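Local coordinates for putative cell adhesion protein (Parabacteroides distasonis, PDB 3LIU) that probably serves as a fimbrillin, a protein subunit of the adhesive pili of this human gut bacterium, at residues A[309-315]-A[328-334]. Residues are numbered along the deposited sequence; the frame is centred on the assembly and turned at random.
Sequences LIVKGDY and KENCYYA
A G1 beta bulge interrupts the antiparallel hairpin of strands 308-319 and 326-336, where N330 and C331 both face G313. V311 pairs with Y333 on one side, G313 faces C331 within the bulge, and past it the register has slipped by one, so that Y315 pairs with K328, whose N reaches Y315 O at 2.8 Å. N330 takes the positive phi that the bulge requires (56°). Its N turns from the sheet ladder to D314 OD1 (3.0 Å), which it meets nearly along the C-O bond. This bond is almost straight, 163° at the hydrogen. The same OD1 forms a salt bridge with K201 NZ on strand 193-213, which also donates to N330 OD1. On the face of I310, K312 and Y332, the lysine chain runs alongside the tyrosine: K312 CG sits over one ring face, 3.8 Å from the centroid, in a CH-pi contact. With K312 CG anti to the backbone N (chi1 -163°) and a bend at chi3, the chain passes over the ring toward the hydroxyl, and a water accepts from K312 NZ and bonds Y332 OH at 2.7 Å. I310 CG2 approaches the same ring obliquely at CD1 (3.9 Å). A leucine in place of Y332 would probably leave K312 without its aromatic platform and the water without its hydroxyl partner. On the other face, the side chain of Y333 crosses that of Y315 at about a right angle, its OH 3.5 Å from Y315 CB; that OH bonds G368 O, while Y315 OH bonds S195. The extra residue of the bulge thus has its amide taken up by the D314 carboxylate, and K201 is likely to offset the negative charge of D314, which lies beside E329.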
loop_
_atom_site.group_PDB
_atom_site.type_symbol
_atom_site.label_atom_id
_atom_site.label_comp_id
_atom_site.label_asym_id
_atom_site.label_seq_id
_atom_site.Cartn_x
_atom_site.Cartn_y
_atom_site.Cartn_z
ATOM N N LEU A 309 9.209 10.043 0.310
ATOM C CA LEU A 309 10.024 9.738 -0.813
ATOM C C LEU A 309 11.209 10.672 -0.795
ATOM O O LEU A 309 11.068 11.910 -0.766
ATOM C CB LEU A 309 9.247 9.825 -2.147
ATOM C CG LEU A 309 10.128 9.459 -3.363
ATOM C CD1 LEU A 309 9.401 8.623 -4.398
ATOM C CD2 LEU A 309 10.772 10.687 -4.008
ATOM N N ILE A 310 12.395 10.073 -0.810
ATOM C CA ILE A 310 13.637 10.831 -0.780
ATOM C C ILE A 310 14.493 10.493 -2.002
ATOM O O ILE A 310 14.708 9.292 -2.318
ATOM C CB ILE A 310 14.431 10.516 0.521
ATOM C CG1 ILE A 310 13.540 10.704 1.750
ATOM C CG2 ILE A 310 15.735 11.433 0.664
ATOM C CD1 ILE A 310 14.238 10.395 3.116
ATOM N N VAL A 311 14.939 11.533 -2.722
ATOM C CA VAL A 311 15.881 11.379 -3.827
ATOM C C VAL A 311 17.270 11.907 -3.475
ATOM O O VAL A 311 17.420 12.823 -2.647
ATOM C CB VAL A 311 15.373 12.021 -5.139
ATOM C CG1 VAL A 311 13.884 11.584 -5.410
ATOM C CG2 VAL A 311 15.482 13.500 -5.070
ATOM N N LYS A 312 18.271 11.249 -4.051
ATOM C CA LYS A 312 19.658 11.670 -3.961
ATOM C C LYS A 312 20.222 11.862 -5.355
ATOM O O LYS A 312 19.999 11.027 -6.228
ATOM C CB LYS A 312 20.499 10.629 -3.250
ATOM C CG LYS A 312 21.861 11.190 -2.766
ATOM C CD LYS A 312 22.792 10.145 -2.240
ATOM C CE LYS A 312 23.306 9.269 -3.341
ATOM N NZ LYS A 312 24.175 8.242 -2.787
ATOM N N GLY A 313 20.981 12.945 -5.558
ATOM C CA GLY A 313 21.658 13.166 -6.843
ATOM C C GLY A 313 22.646 14.315 -6.787
ATOM O O GLY A 313 22.887 14.893 -5.728
ATOM N N ASP A 314 23.208 14.660 -7.935
ATOM C CA ASP A 314 24.262 15.670 -8.014
ATOM C C ASP A 314 23.645 16.911 -8.606
ATOM O O ASP A 314 23.074 16.846 -9.693
ATOM C CB ASP A 314 25.423 15.188 -8.897
ATOM C CG ASP A 314 26.095 13.936 -8.347
ATOM O OD1 ASP A 314 25.851 13.560 -7.179
ATOM O OD2 ASP A 314 26.836 13.301 -9.112
ATOM N N TYR A 315 23.748 18.029 -7.891
ATOM C CA TYR A 315 23.098 19.274 -8.314
ATOM C C TYR A 315 24.178 20.262 -8.661
ATOM O O TYR A 315 25.119 20.500 -7.885
ATOM C CB TYR A 315 22.188 19.817 -7.205
ATOM C CG TYR A 315 21.641 21.208 -7.457
ATOM C CD1 TYR A 315 20.522 21.420 -8.277
ATOM C CD2 TYR A 315 22.247 22.308 -6.890
ATOM C CE1 TYR A 315 20.036 22.719 -8.504
ATOM C CE2 TYR A 315 21.775 23.593 -7.107
ATOM C CZ TYR A 315 20.685 23.802 -7.901
ATOM O OH TYR A 315 20.283 25.100 -8.088
ATOM N N LYS A 328 27.393 20.046 -6.369
ATOM C CA LYS A 328 27.286 19.429 -5.054
ATOM C C LYS A 328 26.850 18.009 -5.293
ATOM O O LYS A 328 25.770 17.758 -5.817
ATOM C CB LYS A 328 26.268 20.154 -4.196
ATOM C CG LYS A 328 26.220 19.604 -2.702
ATOM C CD LYS A 328 25.355 20.489 -1.778
ATOM C CE LYS A 328 25.400 20.025 -0.313
ATOM N NZ LYS A 328 24.563 20.892 0.596
ATOM N N GLU A 329 27.689 17.067 -4.915
ATOM C CA GLU A 329 27.342 15.690 -5.142
ATOM C C GLU A 329 26.515 15.163 -3.994
ATOM O O GLU A 329 26.613 15.667 -2.895
ATOM C CB GLU A 329 28.585 14.839 -5.243
ATOM C CG GLU A 329 29.464 15.178 -6.397
ATOM C CD GLU A 329 30.515 14.120 -6.558
ATOM O OE1 GLU A 329 30.179 12.933 -6.491
ATOM O OE2 GLU A 329 31.673 14.457 -6.721
ATOM N N ASN A 330 25.737 14.117 -4.262
ATOM C CA ASN A 330 25.093 13.328 -3.217
ATOM C C ASN A 330 24.225 14.168 -2.294
ATOM O O ASN A 330 24.311 14.041 -1.074
ATOM C CB ASN A 330 26.177 12.528 -2.459
ATOM C CG ASN A 330 26.910 11.589 -3.380
ATOM O OD1 ASN A 330 26.272 10.871 -4.175
ATOM N ND2 ASN A 330 28.261 11.627 -3.348
ATOM N N CYS A 331 23.444 15.064 -2.913
ATOM C CA CYS A 331 22.439 15.897 -2.285
ATOM C C CYS A 331 21.136 15.141 -2.108
ATOM O O CYS A 331 20.688 14.501 -3.058
ATOM C CB CYS A 331 22.021 17.031 -3.230
ATOM S SG CYS A 331 23.104 18.237 -3.412
ATOM N N TYR A 332 20.473 15.334 -0.963
ATOM C CA TYR A 332 19.164 14.752 -0.699
ATOM C C TYR A 332 18.028 15.775 -0.684
ATOM O O TYR A 332 18.168 16.929 -0.214
ATOM C CB TYR A 332 19.132 14.029 0.653
ATOM C CG TYR A 332 20.016 12.850 0.773
ATOM C CD1 TYR A 332 19.574 11.591 0.408
ATOM C CD2 TYR A 332 21.320 12.976 1.275
ATOM C CE1 TYR A 332 20.392 10.497 0.533
ATOM C CE2 TYR A 332 22.158 11.873 1.372
ATOM C CZ TYR A 332 21.685 10.628 1.007
ATOM O OH TYR A 332 22.509 9.506 1.082
ATOM N N TYR A 333 16.881 15.297 -1.152
ATOM C CA TYR A 333 15.627 16.038 -1.180
ATOM C C TYR A 333 14.500 15.079 -0.741
ATOM O O TYR A 333 14.270 14.015 -1.383
ATOM C CB TYR A 333 15.347 16.546 -2.586
ATOM C CG TYR A 333 16.452 17.387 -3.190
ATOM C CD1 TYR A 333 17.514 16.791 -3.840
ATOM C CD2 TYR A 333 16.426 18.787 -3.110
ATOM C CE1 TYR A 333 18.538 17.547 -4.424
ATOM C CE2 TYR A 333 17.436 19.556 -3.662
ATOM C CZ TYR A 333 18.491 18.913 -4.349
ATOM O OH TYR A 333 19.500 19.639 -4.917
ATOM N N ALA A 334 13.844 15.419 0.369
ATOM C CA ALA A 334 12.796 14.592 0.956
ATOM C C ALA A 334 11.416 15.217 0.816
ATOM O O ALA A 334 11.276 16.421 1.031
ATOM C CB ALA A 334 13.113 14.346 2.444
HETATM O O HOH W 1 22.502 7.190 -0.251
#